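Local coordinates for aerobactin synthase IucA (Klebsiella pneumoniae subsp. pneumoniae, PDB 5JM7), which probably uses ATP to couple a hydroxamate-bearing lysine derivative to citrate in the NRPS-independent assembly of the siderophore aerobactin, at residues Leu50-Ala55 and Phe67-Val72; Pro175-Arg180 and Trp259-Ser264; Thr203-Glu208 and Ala271-Met276; Gln428-Val433 and Leu443-Cys448. All coordinates share one frame; numbering follows the deposited sequence.

In the fold
Contact 4 lies deepest, its centre about 8 Å from that of the chain, and contact 1 is the most remote, its centre about 30 Å away. Both join the strands of an antiparallel hairpin, but contact 1 is held by backbone hydrogen bonds and apolar side chains, whereas contact 4 adds a buried arginine bound to a backbone carbonyl. Contacts 2 and 3 are partly buried neighbours, their centres about 14 Å apart: Trp-259 of contact 2 packs against Phe-205 of contact 3, and both reach the same curled antiparallel sheet. Contact 2 is mostly apolar, contact 3 mostly ionic. Thr-263 of contact 2 also packs against Arg-446 of contact 4, while contact 1 touches none of the others.

Contact 1 of 4, residues Leu50-Ala55 and Phe67-Val72; sequences LHFRVA and FPARLV
His-51 and Arg-70 form a hydrogen-bonded pair of an antiparallel ladder: His-51 N donates to Arg-70 O at 2.8 Å, nearly straight at 171°, and Arg-70 N returns a bond to His-51 O at 3.1 Å. Next along, Leu-50 and Leu-71 make a non-hydrogen-bonded pair, in which the branch CD2 of Leu-50 meets CD1 of Leu-71 at 4.0 Å. On the same face as these leucines, Phe-52 lays its ring obliquely beside Ala-69, with CE1 3.3 Å from the CB methyl. The other face carries His-51, whose CG sits anti to the carbonyl carbon (chi1 -71°). From there the imidazole reaches diagonally along the ladder to Val-72, its CD2 only 3.2 Å from CG2 of the valine. Arg-70 starts on that face too, but its chain leads away from the partner strand, and NH2 is hydrogen-bonded to Ser-77.

Helix 82-96 covers the leucine and phenylalanine face, with Leu-85 resting on Leu-50, Phe-52 and Ala-69, and Phe-65 meets the Phe-52 ring at a shallow angle. The sheet continues on both flanks, through strand 39-43 beside 49-54 and strand 77-80 beside 64-72. The two amide bonds satisfy the N and O of His-51 and Arg-70, while the two faces diverge: one is an apolar seat for a helix, the other a more polar, partly exposed surface.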
loop_
_atom_site.group_PDB
_atom_site.type_symbol
_atom_site.label_atom_id
_atom_site.label_comp_id
_atom_site.label_asym_id
_atom_site.label_seq_id
_atom_site.Cartn_x
_atom_site.Cartn_y
_atom_site.Cartn_z
ATOM N N LEU A 50 -52.272 -6.536 20.704
ATOM C CA LEU A 50 -50.858 -6.897 20.738
ATOM C C LEU A 50 -50.097 -5.976 21.681
ATOM O O LEU A 50 -50.251 -4.750 21.622
ATOM C CB LEU A 50 -50.258 -6.819 19.337
ATOM C CG LEU A 50 -50.704 -7.904 18.362
ATOM C CD1 LEU A 50 -50.200 -7.591 16.968
ATOM C CD2 LEU A 50 -50.177 -9.261 18.828
ATOM N N HIS A 51 -49.276 -6.566 22.544
ATOM C CA HIS A 51 -48.463 -5.815 23.498
ATOM C C HIS A 51 -46.992 -5.963 23.131
ATOM O O HIS A 51 -46.535 -7.072 22.840
ATOM C CB HIS A 51 -48.707 -6.324 24.920
ATOM C CG HIS A 51 -50.056 -5.977 25.468
ATOM N ND1 HIS A 51 -50.266 -4.919 26.325
ATOM C CD2 HIS A 51 -51.280 -6.482 25.193
ATOM C CE1 HIS A 51 -51.551 -4.844 26.622
ATOM N NE2 HIS A 51 -52.191 -5.777 25.942
ATOM N N PHE A 52 -46.250 -4.858 23.145
ATOM C CA PHE A 52 -44.830 -4.888 22.834
ATOM C C PHE A 52 -44.090 -4.234 23.989
ATOM O O PHE A 52 -44.295 -3.049 24.256
ATOM C CB PHE A 52 -44.528 -4.132 21.536
ATOM C CG PHE A 52 -45.219 -4.675 20.294
ATOM C CD1 PHE A 52 -44.803 -5.843 19.686
ATOM C CD2 PHE A 52 -46.299 -3.974 19.729
ATOM C CE1 PHE A 52 -45.429 -6.309 18.517
ATOM C CE2 PHE A 52 -46.928 -4.449 18.580
ATOM C CZ PHE A 52 -46.489 -5.615 17.973
ATOM N N ARG A 53 -43.217 -4.977 24.661
ATOM C CA ARG A 53 -42.283 -4.344 25.582
ATOM C C ARG A 53 -41.375 -3.393 24.803
ATOM O O ARG A 53 -40.807 -3.766 23.770
ATOM C CB ARG A 53 -41.457 -5.406 26.316
ATOM N N VAL A 54 -41.266 -2.151 25.274
ATOM C CA VAL A 54 -40.502 -1.109 24.590
ATOM C C VAL A 54 -39.119 -1.016 25.218
ATOM O O VAL A 54 -38.988 -0.742 26.418
ATOM C CB VAL A 54 -41.212 0.254 24.655
ATOM C CG1 VAL A 54 -40.314 1.335 24.052
ATOM C CG2 VAL A 54 -42.544 0.197 23.934
ATOM N N ALA A 55 -38.086 -1.226 24.406
ATOM C CA ALA A 55 -36.717 -0.992 24.852
ATOM C C ALA A 55 -36.267 0.434 24.558
ATOM O O ALA A 55 -35.527 1.030 25.346
ATOM C CB ALA A 55 -35.769 -1.997 24.188
ATOM N N PHE A 67 -38.608 -8.557 21.839
ATOM C CA PHE A 67 -39.513 -9.619 21.402
ATOM C C PHE A 67 -39.361 -10.813 22.354
ATOM O O PHE A 67 -38.361 -10.914 23.067
ATOM C CB PHE A 67 -39.241 -9.963 19.931
ATOM C CG PHE A 67 -39.551 -8.820 18.991
ATOM C CD1 PHE A 67 -40.835 -8.634 18.512
ATOM C CD2 PHE A 67 -38.566 -7.895 18.637
ATOM C CE1 PHE A 67 -41.135 -7.563 17.671
ATOM C CE2 PHE A 67 -38.855 -6.833 17.796
ATOM C CZ PHE A 67 -40.143 -6.665 17.313
ATOM N N PRO A 68 -40.374 -11.689 22.413
ATOM C CA PRO A 68 -41.561 -11.727 21.546
ATOM C C PRO A 68 -42.667 -10.721 21.906
ATOM O O PRO A 68 -42.793 -10.249 23.034
ATOM C CB PRO A 68 -42.069 -13.168 21.730
ATOM C CG PRO A 68 -41.685 -13.516 23.130
ATOM C CD PRO A 68 -40.422 -12.732 23.460
ATOM N N ALA A 69 -43.453 -10.389 20.890
ATOM C CA ALA A 69 -44.742 -9.764 21.101
ATOM C C ALA A 69 -45.662 -10.703 21.873
ATOM O O ALA A 69 -45.485 -11.921 21.888
ATOM C CB ALA A 69 -45.390 -9.416 19.765
ATOM N N ARG A 70 -46.670 -10.125 22.507
ATOM C CA ARG A 70 -47.657 -10.910 23.224
ATOM C C ARG A 70 -49.043 -10.527 22.731
ATOM O O ARG A 70 -49.282 -9.390 22.314
ATOM C CB ARG A 70 -47.536 -10.708 24.742
ATOM C CG ARG A 70 -46.223 -11.226 25.312
ATOM C CD ARG A 70 -46.154 -11.049 26.814
ATOM N NE ARG A 70 -47.175 -11.857 27.481
ATOM C CZ ARG A 70 -47.041 -13.153 27.762
ATOM N NH1 ARG A 70 -45.922 -13.795 27.436
ATOM N NH2 ARG A 70 -48.027 -13.804 28.373
ATOM N N LEU A 71 -49.951 -11.495 22.768
ATOM C CA LEU A 71 -51.352 -11.283 22.424
ATOM C C LEU A 71 -52.176 -11.400 23.702
ATOM O O LEU A 71 -52.090 -12.408 24.406
ATOM C CB LEU A 71 -51.804 -12.286 21.359
ATOM C CG LEU A 71 -53.247 -12.260 20.858
ATOM C CD1 LEU A 71 -53.578 -10.903 20.244
ATOM C CD2 LEU A 71 -53.449 -13.355 19.848
ATOM N N VAL A 72 -52.945 -10.360 24.018
ATOM C CA VAL A 72 -53.757 -10.326 25.231
ATOM C C VAL A 72 -55.222 -10.462 24.855
ATOM O O VAL A 72 -55.762 -9.631 24.113
ATOM C CB VAL A 72 -53.518 -9.050 26.041
ATOM C CG1 VAL A 72 -54.600 -8.906 27.081
ATOM C CG2 VAL A 72 -52.185 -9.147 26.729
#

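Contact 2 of 4, residues Pro175-Arg180 and Trp259-Ser264. With SO4 (sulfate ion), chain B.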
loop_
_atom_site.group_PDB
_atom_site.type_symbol
_atom_site.label_atom_id
_atom_site.label_comp_id
_atom_site.label_asym_id
_atom_site.label_seq_id
_atom_site.Cartn_x
_atom_site.Cartn_y
_atom_site.Cartn_z
ATOM N N PRO A 175 -20.837 -9.771 -2.313
ATOM C CA PRO A 175 -20.180 -10.504 -3.404
ATOM C C PRO A 175 -19.402 -9.572 -4.304
ATOM O O PRO A 175 -19.428 -8.346 -4.125
ATOM C CB PRO A 175 -21.355 -11.117 -4.166
ATOM C CG PRO A 175 -22.407 -10.045 -4.038
ATOM C CD PRO A 175 -22.206 -9.372 -2.696
ATOM N N HIS A 176 -18.728 -10.156 -5.290
ATOM C CA HIS A 176 -18.139 -9.403 -6.382
ATOM C C HIS A 176 -18.039 -10.328 -7.592
ATOM O O HIS A 176 -18.053 -11.555 -7.459
ATOM C CB HIS A 176 -16.773 -8.833 -6.015
ATOM C CG HIS A 176 -15.761 -9.872 -5.672
ATOM N ND1 HIS A 176 -15.640 -10.407 -4.406
ATOM C CD2 HIS A 176 -14.847 -10.512 -6.439
ATOM C CE1 HIS A 176 -14.674 -11.309 -4.400
ATOM N NE2 HIS A 176 -14.179 -11.392 -5.622
ATOM N N PHE A 177 -17.936 -9.735 -8.774
ATOM C CA PHE A 177 -18.029 -10.515 -9.999
ATOM C C PHE A 177 -17.560 -9.650 -11.159
ATOM O O PHE A 177 -17.487 -8.427 -11.023
ATOM C CB PHE A 177 -19.463 -11.016 -10.235
ATOM C CG PHE A 177 -20.514 -9.933 -10.145
ATOM C CD1 PHE A 177 -20.776 -9.100 -11.227
ATOM C CD2 PHE A 177 -21.265 -9.789 -8.989
ATOM C CE1 PHE A 177 -21.744 -8.107 -11.142
ATOM C CE2 PHE A 177 -22.253 -8.805 -8.896
ATOM C CZ PHE A 177 -22.492 -7.957 -9.975
ATOM N N PRO A 178 -17.207 -10.262 -12.290
ATOM C CA PRO A 178 -16.824 -9.483 -13.466
ATOM C C PRO A 178 -18.042 -9.190 -14.330
ATOM O O PRO A 178 -19.087 -9.826 -14.214
ATOM C CB PRO A 178 -15.831 -10.409 -14.186
ATOM C CG PRO A 178 -16.339 -11.799 -13.857
ATOM C CD PRO A 178 -17.112 -11.713 -12.551
ATOM N N LEU A 179 -17.905 -8.180 -15.178
ATOM C CA LEU A 179 -19.013 -7.880 -16.059
ATOM C C LEU A 179 -19.050 -8.867 -17.229
ATOM O O LEU A 179 -18.073 -9.563 -17.526
ATOM C CB LEU A 179 -18.901 -6.454 -16.588
ATOM C CG LEU A 179 -18.913 -5.368 -15.525
ATOM C CD1 LEU A 179 -18.725 -4.012 -16.188
ATOM C CD2 LEU A 179 -20.216 -5.420 -14.682
ATOM N N ARG A 180 -20.197 -8.917 -17.896
ATOM C CA ARG A 180 -20.344 -9.609 -19.158
ATOM C C ARG A 180 -20.278 -8.618 -20.319
ATOM O O ARG A 180 -20.653 -7.451 -20.186
ATOM C CB ARG A 180 -21.656 -10.378 -19.190
ATOM C CG ARG A 180 -21.702 -11.236 -20.388
ATOM C CD ARG A 180 -22.836 -12.136 -20.332
ATOM N NE ARG A 180 -22.725 -13.115 -21.398
ATOM C CZ ARG A 180 -23.526 -14.159 -21.474
ATOM N NH1 ARG A 180 -24.459 -14.312 -20.540
ATOM N NH2 ARG A 180 -23.408 -15.033 -22.460
ATOM N N TRP A 259 -16.375 -6.248 -9.945
ATOM C CA TRP A 259 -17.368 -5.235 -9.629
ATOM C C TRP A 259 -18.174 -5.716 -8.440
ATOM O O TRP A 259 -18.465 -6.911 -8.329
ATOM C CB TRP A 259 -18.308 -5.006 -10.808
ATOM C CG TRP A 259 -17.652 -4.303 -11.934
ATOM C CD1 TRP A 259 -16.908 -4.873 -12.933
ATOM C CD2 TRP A 259 -17.698 -2.896 -12.208
ATOM N NE1 TRP A 259 -16.464 -3.900 -13.794
ATOM C CE2 TRP A 259 -16.937 -2.679 -13.377
ATOM C CE3 TRP A 259 -18.300 -1.798 -11.573
ATOM C CZ2 TRP A 259 -16.756 -1.409 -13.924
ATOM C CZ3 TRP A 259 -18.114 -0.536 -12.108
ATOM C CH2 TRP A 259 -17.354 -0.354 -13.280
ATOM N N LEU A 260 -18.539 -4.802 -7.559
ATOM C CA LEU A 260 -19.388 -5.255 -6.469
ATOM C C LEU A 260 -20.687 -4.457 -6.430
ATOM O O LEU A 260 -20.679 -3.227 -6.613
ATOM C CB LEU A 260 -18.652 -5.173 -5.130
ATOM C CG LEU A 260 -17.994 -3.883 -4.650
ATOM C CD1 LEU A 260 -19.006 -2.933 -3.999
ATOM C CD2 LEU A 260 -16.827 -4.187 -3.709
ATOM N N PRO A 261 -21.817 -5.129 -6.226
ATOM C CA PRO A 261 -23.093 -4.409 -6.137
ATOM C C PRO A 261 -23.129 -3.511 -4.910
ATOM O O PRO A 261 -22.619 -3.861 -3.841
ATOM C CB PRO A 261 -24.126 -5.532 -6.058
ATOM C CG PRO A 261 -23.382 -6.686 -5.485
ATOM C CD PRO A 261 -21.965 -6.572 -5.967
ATOM N N THR A 262 -23.713 -2.325 -5.089
ATOM C CA THR A 262 -23.876 -1.330 -4.040
ATOM C C THR A 262 -25.283 -1.458 -3.463
ATOM O O THR A 262 -26.005 -2.412 -3.768
ATOM C CB THR A 262 -23.623 0.068 -4.587
ATOM O OG1 THR A 262 -24.621 0.387 -5.563
ATOM C CG2 THR A 262 -22.266 0.118 -5.242
ATOM N N THR A 263 -25.679 -0.503 -2.605
ATOM C CA THR A 263 -27.003 -0.554 -1.979
ATOM C C THR A 263 -28.120 -0.680 -3.004
ATOM O O THR A 263 -29.152 -1.298 -2.725
ATOM C CB THR A 263 -27.242 0.693 -1.091
ATOM O OG1 THR A 263 -27.007 1.890 -1.849
ATOM C CG2 THR A 263 -26.342 0.698 0.146
ATOM N N SER A 264 -27.923 -0.125 -4.197
ATOM C CA SER A 264 -28.956 -0.156 -5.230
ATOM C C SER A 264 -29.046 -1.517 -5.932
ATOM O O SER A 264 -30.108 -1.859 -6.482
ATOM C CB SER A 264 -28.669 0.948 -6.248
ATOM O OG SER A 264 -29.575 0.927 -7.330
HETATM S S SO4 B . -28.690 4.267 -7.495
HETATM O O1 SO4 B . -29.539 4.693 -6.413
HETATM O O2 SO4 B . -28.426 5.361 -8.361
HETATM O O3 SO4 B . -27.444 3.827 -6.944
HETATM O O4 SO4 B . -29.325 3.203 -8.225
#
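Trp-259 N donates to Phe-177 O at 2.7 Å and 167°, while Phe-177 N donates in return to Trp-259 O at 2.9 Å. The oxygen of Trp-259 is also approached by the CA-H of His-176 and lies over the centre of the Phe-177 ring. The ring is folded back there because CG stands between the backbone N and the carbonyl carbon (chi1 51°). Its CE2 then touches CD of Pro-261 at 3.7 Å, and Pro-175 meets the same proline CG to CG at 3.8 Å. Leu-179 comes over one face of the Trp-259 indole: its CG lies 3.6 Å from the centroid of the five-membered ring, a CH-pi contact, with CD1 offset toward the rim. His-176 NE2 is hydrogen-bonded to Glu-133 of the second subunit.

Ser-264 OG lies next to a sulfate, at a modelled distance too short to trust; Ser-267, Lys-278 and Arg-349 are hydrogen-bonded to it. The ion probably comes from the crystallisation liquor, but its site is consistent with a phosphate-binding pocket, as in relatives of the family. The bridge is a single antiparallel hydrogen-bonded pair between strands nearly at right angles, joining the sheet of 177-185 to the curled sheet of 258-261.

Contact 3 of 4, residues Thr203-Glu208 and Ala271-Met276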
loop_
_atom_site.group_PDB
_atom_site.type_symbol
_atom_site.label_atom_id
_atom_site.label_comp_id
_atom_site.label_asym_id
_atom_site.label_seq_id
_atom_site.Cartn_x
_atom_site.Cartn_y
_atom_site.Cartn_z
ATOM N N THR A 203 -14.706 2.755 -25.292
ATOM C CA THR A 203 -13.298 2.383 -25.401
ATOM C C THR A 203 -12.565 2.569 -24.076
ATOM O O THR A 203 -11.841 1.667 -23.637
ATOM C CB THR A 203 -12.615 3.199 -26.501
ATOM O OG1 THR A 203 -13.151 2.829 -27.776
ATOM C CG2 THR A 203 -11.108 2.978 -26.480
ATOM N N ARG A 204 -12.735 3.734 -23.411
ATOM C CA ARG A 204 -12.036 3.929 -22.137
ATOM C C ARG A 204 -12.555 2.973 -21.076
ATOM O O ARG A 204 -11.774 2.424 -20.291
ATOM C CB ARG A 204 -12.168 5.356 -21.629
ATOM C CG ARG A 204 -11.283 5.614 -20.413
ATOM C CD ARG A 204 -11.514 6.976 -19.751
ATOM N NE ARG A 204 -12.846 7.049 -19.148
ATOM C CZ ARG A 204 -13.346 8.132 -18.569
ATOM N NH1 ARG A 204 -12.633 9.234 -18.524
ATOM N NH2 ARG A 204 -14.560 8.113 -18.044
ATOM N N PHE A 205 -13.868 2.745 -21.055
ATOM C CA PHE A 205 -14.445 1.823 -20.081
ATOM C C PHE A 205 -13.882 0.410 -20.271
ATOM O O PHE A 205 -13.410 -0.217 -19.317
ATOM C CB PHE A 205 -15.974 1.849 -20.205
ATOM C CG PHE A 205 -16.699 1.108 -19.106
ATOM C CD1 PHE A 205 -16.907 1.715 -17.870
ATOM C CD2 PHE A 205 -17.181 -0.183 -19.310
ATOM C CE1 PHE A 205 -17.583 1.041 -16.848
ATOM C CE2 PHE A 205 -17.834 -0.868 -18.292
ATOM C CZ PHE A 205 -18.051 -0.249 -17.062
ATOM N N ALA A 206 -13.867 -0.082 -21.513
ATOM C CA ALA A 206 -13.389 -1.441 -21.771
ATOM C C ALA A 206 -11.882 -1.567 -21.531
ATOM O O ALA A 206 -11.421 -2.574 -20.977
ATOM C CB ALA A 206 -13.748 -1.848 -23.199
ATOM N N ALA A 207 -11.101 -0.548 -21.911
ATOM C CA ALA A 207 -9.663 -0.582 -21.656
ATOM C C ALA A 207 -9.351 -0.686 -20.165
ATOM O O ALA A 207 -8.488 -1.475 -19.761
ATOM C CB ALA A 207 -8.992 0.651 -22.257
ATOM N N GLU A 208 -10.063 0.073 -19.324
ATOM C CA GLU A 208 -9.804 0.024 -17.888
ATOM C C GLU A 208 -10.267 -1.288 -17.267
ATOM O O GLU A 208 -9.592 -1.826 -16.386
ATOM C CB GLU A 208 -10.480 1.195 -17.182
ATOM C CG GLU A 208 -9.885 2.542 -17.479
ATOM C CD GLU A 208 -10.613 3.694 -16.778
ATOM O OE1 GLU A 208 -11.697 3.488 -16.159
ATOM O OE2 GLU A 208 -10.097 4.825 -16.879
ATOM N N ALA A 271 -13.217 -0.428 -7.883
ATOM C CA ALA A 271 -12.291 0.511 -7.276
ATOM C C ALA A 271 -11.286 1.086 -8.264
ATOM O O ALA A 271 -10.760 2.177 -8.011
ATOM C CB ALA A 271 -11.567 -0.157 -6.115
ATOM N N THR A 272 -11.001 0.386 -9.379
ATOM C CA THR A 272 -10.022 0.857 -10.359
ATOM C C THR A 272 -10.654 1.492 -11.600
ATOM O O THR A 272 -9.918 1.977 -12.470
ATOM C CB THR A 272 -9.078 -0.287 -10.787
ATOM O OG1 THR A 272 -9.832 -1.381 -11.311
ATOM C CG2 THR A 272 -8.224 -0.771 -9.607
ATOM N N SER A 273 -11.981 1.527 -11.706
ATOM C CA SER A 273 -12.634 2.135 -12.858
ATOM C C SER A 273 -12.925 3.620 -12.599
ATOM O O SER A 273 -13.389 3.999 -11.511
ATOM C CB SER A 273 -13.929 1.392 -13.182
ATOM O OG SER A 273 -14.544 1.965 -14.321
ATOM N N ARG A 274 -12.650 4.467 -13.598
ATOM C CA ARG A 274 -13.046 5.867 -13.478
ATOM C C ARG A 274 -14.562 6.054 -13.528
ATOM O O ARG A 274 -15.059 7.136 -13.188
ATOM C CB ARG A 274 -12.376 6.713 -14.569
ATOM C CG ARG A 274 -10.903 6.955 -14.330
ATOM C CD ARG A 274 -10.283 7.858 -15.399
ATOM N NE ARG A 274 -8.875 8.140 -15.113
ATOM C CZ ARG A 274 -7.876 7.304 -15.391
ATOM N NH1 ARG A 274 -8.136 6.131 -15.962
ATOM N NH2 ARG A 274 -6.616 7.628 -15.105
ATOM N N ASP A 275 -15.307 5.017 -13.905
ATOM C CA ASP A 275 -16.754 5.084 -13.979
ATOM C C ASP A 275 -17.379 3.991 -13.126
ATOM O O ASP A 275 -16.887 2.851 -13.093
ATOM C CB ASP A 275 -17.205 4.956 -15.427
ATOM C CG ASP A 275 -17.028 6.249 -16.206
ATOM O OD1 ASP A 275 -17.059 7.349 -15.569
ATOM O OD2 ASP A 275 -16.851 6.169 -17.437
ATOM N N MET A 276 -18.439 4.357 -12.413
ATOM C CA MET A 276 -19.372 3.384 -11.876
ATOM C C MET A 276 -20.385 3.111 -12.968
ATOM O O MET A 276 -20.394 3.785 -13.996
ATOM C CB MET A 276 -20.020 3.899 -10.593
ATOM C CG MET A 276 -18.995 4.148 -9.511
ATOM S SD MET A 276 -19.630 4.699 -7.921
ATOM C CE MET A 276 -20.354 3.152 -7.420
HETATM O O HOH W 1 -10.866 -1.188 -13.622
#
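Glu-208 and Arg-274 cross at about a right angle, with carboxylate and guanidinium planes 39° apart. Glu-208 OE1 accepts the backbone N of Arg-274 on its syn side at 2.9 Å. OE2 is met from above the carboxylate plane by NH1 of the same arginine, a salt bridge whose modelled length is doubtfully short. One turn earlier on the helix, Arg-204, its chain bent at chi3 (67°), presents the edge of its guanidinium to Asp-275. NH2 makes a salt bridge to OD2 at 3.1 Å, from above the carboxylate plane, and Arg-274 CB covers one face of the guanidinium. Phe-205 turns the edge of its ring to Asp-275 CB at 4.1 Å, nearly coplanar with the carboxylate.

Asp-275 OD2 has a second salt bridge, to Arg-201, and Pro-211 of the third subunit packs on Arg-274. Two acid-arginine pairs thus tie helix 198-209 to the start of strand 275-279 and the loop before it, and the basic surroundings of the buried Asp-275 would probably favour its ionised form.

Contact 4 of 4, residues Gln428-Val433 and Leu443-Cys448; sequences QQNILV and LIYRDC
Leu-432 and Ile-444 pair at the tight, buried end, where each backbone N donates to the other's O at 3.0 Å and CB of Leu-432 stands 3.9 Å from CB of Ile-444. On the opposite face CG2 of Ile-431 presses on CD1 of Leu-443, a diagonal contact of 3.6 Å. This is the antiparallel hairpin of strands 431-436 and 439-445, extended as a sheet by 322-324 and 360-363. Arg-446 N donates to Asn-430 O, continuing the ladder. The Arg-446 side chain grips Gln-429 O side-on with two nitrogens, NE at 3.2 Å and NH2 at 2.9 Å, in the guanidinium plane. Leu-432 CD2 covers one face of that group, and Glu-142 takes its NH1 in a salt bridge. Asn-430 and Tyr-445 lie alongside each other, amide and ring planes 83° apart, both bonded to Leu-425 O. The looser side belongs to the Gln-429 side chain and Asp-447: Asp-447, with a positive phi (95°), brings CB to 3.4 Å from Asn-430 OD1, and its side chain lies about 4 Å from the bound sulfate.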
loop_
_atom_site.group_PDB
_atom_site.type_symbol
_atom_site.label_atom_id
_atom_site.label_comp_id
_atom_site.label_asym_id
_atom_site.label_seq_id
_atom_site.Cartn_x
_atom_site.Cartn_y
_atom_site.Cartn_z
ATOM N N GLN A 428 -31.763 8.502 1.906
ATOM C CA GLN A 428 -30.617 8.182 2.729
ATOM C C GLN A 428 -29.552 7.402 1.939
ATOM O O GLN A 428 -28.350 7.554 2.201
ATOM C CB GLN A 428 -31.168 7.429 3.928
ATOM C CG GLN A 428 -30.337 7.232 5.137
ATOM C CD GLN A 428 -31.220 6.724 6.232
ATOM O OE1 GLN A 428 -32.431 6.754 6.096
ATOM N NE2 GLN A 428 -30.645 6.184 7.257
ATOM N N GLN A 429 -29.948 6.610 0.936
ATOM C CA GLN A 429 -28.925 5.927 0.160
ATOM C C GLN A 429 -28.347 6.808 -0.945
ATOM O O GLN A 429 -27.415 6.367 -1.628
ATOM C CB GLN A 429 -29.427 4.607 -0.466
ATOM C CG GLN A 429 -30.422 4.730 -1.615
ATOM C CD GLN A 429 -30.765 3.366 -2.250
ATOM O OE1 GLN A 429 -30.557 2.309 -1.643
ATOM N NE2 GLN A 429 -31.283 3.395 -3.478
ATOM N N ASN A 430 -28.855 8.034 -1.130
ATOM C CA ASN A 430 -28.254 8.975 -2.071
ATOM C C ASN A 430 -27.200 9.867 -1.438
ATOM O O ASN A 430 -26.592 10.674 -2.152
ATOM C CB ASN A 430 -29.294 9.905 -2.712
ATOM C CG ASN A 430 -30.263 9.177 -3.599
ATOM O OD1 ASN A 430 -30.055 8.014 -3.943
ATOM N ND2 ASN A 430 -31.284 9.890 -4.060
ATOM N N ILE A 431 -26.984 9.770 -0.130
ATOM C CA ILE A 431 -26.088 10.674 0.587
ATOM C C ILE A 431 -24.852 9.904 1.008
ATOM O O ILE A 431 -24.947 8.916 1.760
ATOM C CB ILE A 431 -26.760 11.317 1.809
ATOM C CG1 ILE A 431 -27.854 12.277 1.357
ATOM C CG2 ILE A 431 -25.736 12.026 2.658
ATOM C CD1 ILE A 431 -28.668 12.774 2.473
ATOM N N LEU A 432 -23.697 10.365 0.516
ATOM C CA LEU A 432 -22.392 9.823 0.873
ATOM C C LEU A 432 -21.720 10.834 1.791
ATOM O O LEU A 432 -21.438 11.970 1.380
ATOM C CB LEU A 432 -21.529 9.570 -0.367
ATOM C CG LEU A 432 -22.143 8.574 -1.350
ATOM C CD1 LEU A 432 -21.284 8.435 -2.600
ATOM C CD2 LEU A 432 -22.383 7.242 -0.678
ATOM N N VAL A 433 -21.461 10.429 3.025
ATOM C CA VAL A 433 -20.852 11.320 3.994
ATOM C C VAL A 433 -19.347 11.140 3.845
ATOM O O VAL A 433 -18.820 10.046 4.066
ATOM C CB VAL A 433 -21.336 11.014 5.417
ATOM C CG1 VAL A 433 -20.683 11.969 6.397
ATOM C CG2 VAL A 433 -22.870 11.088 5.488
ATOM N N LEU A 443 -19.601 16.267 1.465
ATOM C CA LEU A 443 -20.762 15.556 0.959
ATOM C C LEU A 443 -20.542 15.162 -0.496
ATOM O O LEU A 443 -20.075 15.969 -1.306
ATOM C CB LEU A 443 -22.034 16.430 1.053
ATOM C CG LEU A 443 -23.281 15.840 0.385
ATOM C CD1 LEU A 443 -23.766 14.550 1.081
ATOM C CD2 LEU A 443 -24.402 16.864 0.286
ATOM N N ILE A 444 -20.924 13.941 -0.841
ATOM C CA ILE A 444 -21.049 13.538 -2.238
ATOM C C ILE A 444 -22.481 13.060 -2.446
ATOM O O ILE A 444 -22.952 12.161 -1.731
ATOM C CB ILE A 444 -20.040 12.448 -2.625
ATOM C CG1 ILE A 444 -18.609 12.985 -2.532
ATOM C CG2 ILE A 444 -20.292 11.984 -4.046
ATOM C CD1 ILE A 444 -17.536 11.929 -2.652
ATOM N N TYR A 445 -23.183 13.670 -3.402
ATOM C CA TYR A 445 -24.531 13.243 -3.751
ATOM C C TYR A 445 -24.466 12.345 -4.987
ATOM O O TYR A 445 -23.680 12.602 -5.908
ATOM C CB TYR A 445 -25.427 14.453 -4.021
ATOM C CG TYR A 445 -26.843 14.075 -4.370
ATOM C CD1 TYR A 445 -27.774 13.770 -3.372
ATOM C CD2 TYR A 445 -27.244 13.976 -5.691
ATOM C CE1 TYR A 445 -29.086 13.403 -3.700
ATOM C CE2 TYR A 445 -28.526 13.595 -6.026
ATOM C CZ TYR A 445 -29.448 13.310 -5.037
ATOM O OH TYR A 445 -30.724 12.934 -5.417
ATOM N N ARG A 446 -25.255 11.271 -4.995
ATOM C CA ARG A 446 -25.398 10.447 -6.195
ATOM C C ARG A 446 -26.863 10.091 -6.391
ATOM O O ARG A 446 -27.653 10.089 -5.446
ATOM C CB ARG A 446 -24.605 9.122 -6.149
ATOM C CG ARG A 446 -25.126 8.223 -5.101
ATOM C CD ARG A 446 -24.489 6.832 -5.036
ATOM N NE ARG A 446 -25.101 6.153 -3.900
ATOM C CZ ARG A 446 -24.628 5.058 -3.326
ATOM N NH1 ARG A 446 -23.502 4.515 -3.762
ATOM N NH2 ARG A 446 -25.263 4.546 -2.275
ATOM N N ASP A 447 -27.178 9.759 -7.642
ATOM C CA ASP A 447 -28.477 9.392 -8.204
ATOM C C ASP A 447 -29.101 10.640 -8.801
ATOM O O ASP A 447 -30.060 11.199 -8.258
ATOM C CB ASP A 447 -29.432 8.745 -7.202
ATOM C CG ASP A 447 -30.657 8.162 -7.879
ATOM O OD1 ASP A 447 -30.733 8.205 -9.123
ATOM O OD2 ASP A 447 -31.535 7.633 -7.182
ATOM N N CYS A 448 -28.555 11.073 -9.938
ATOM C CA CYS A 448 -29.028 12.256 -10.637
ATOM C C CYS A 448 -30.450 12.113 -11.160
ATOM O O CYS A 448 -31.015 13.093 -11.648
ATOM C CB CYS A 448 -28.068 12.563 -11.767
ATOM S SG CYS A 448 -26.448 13.017 -11.134
#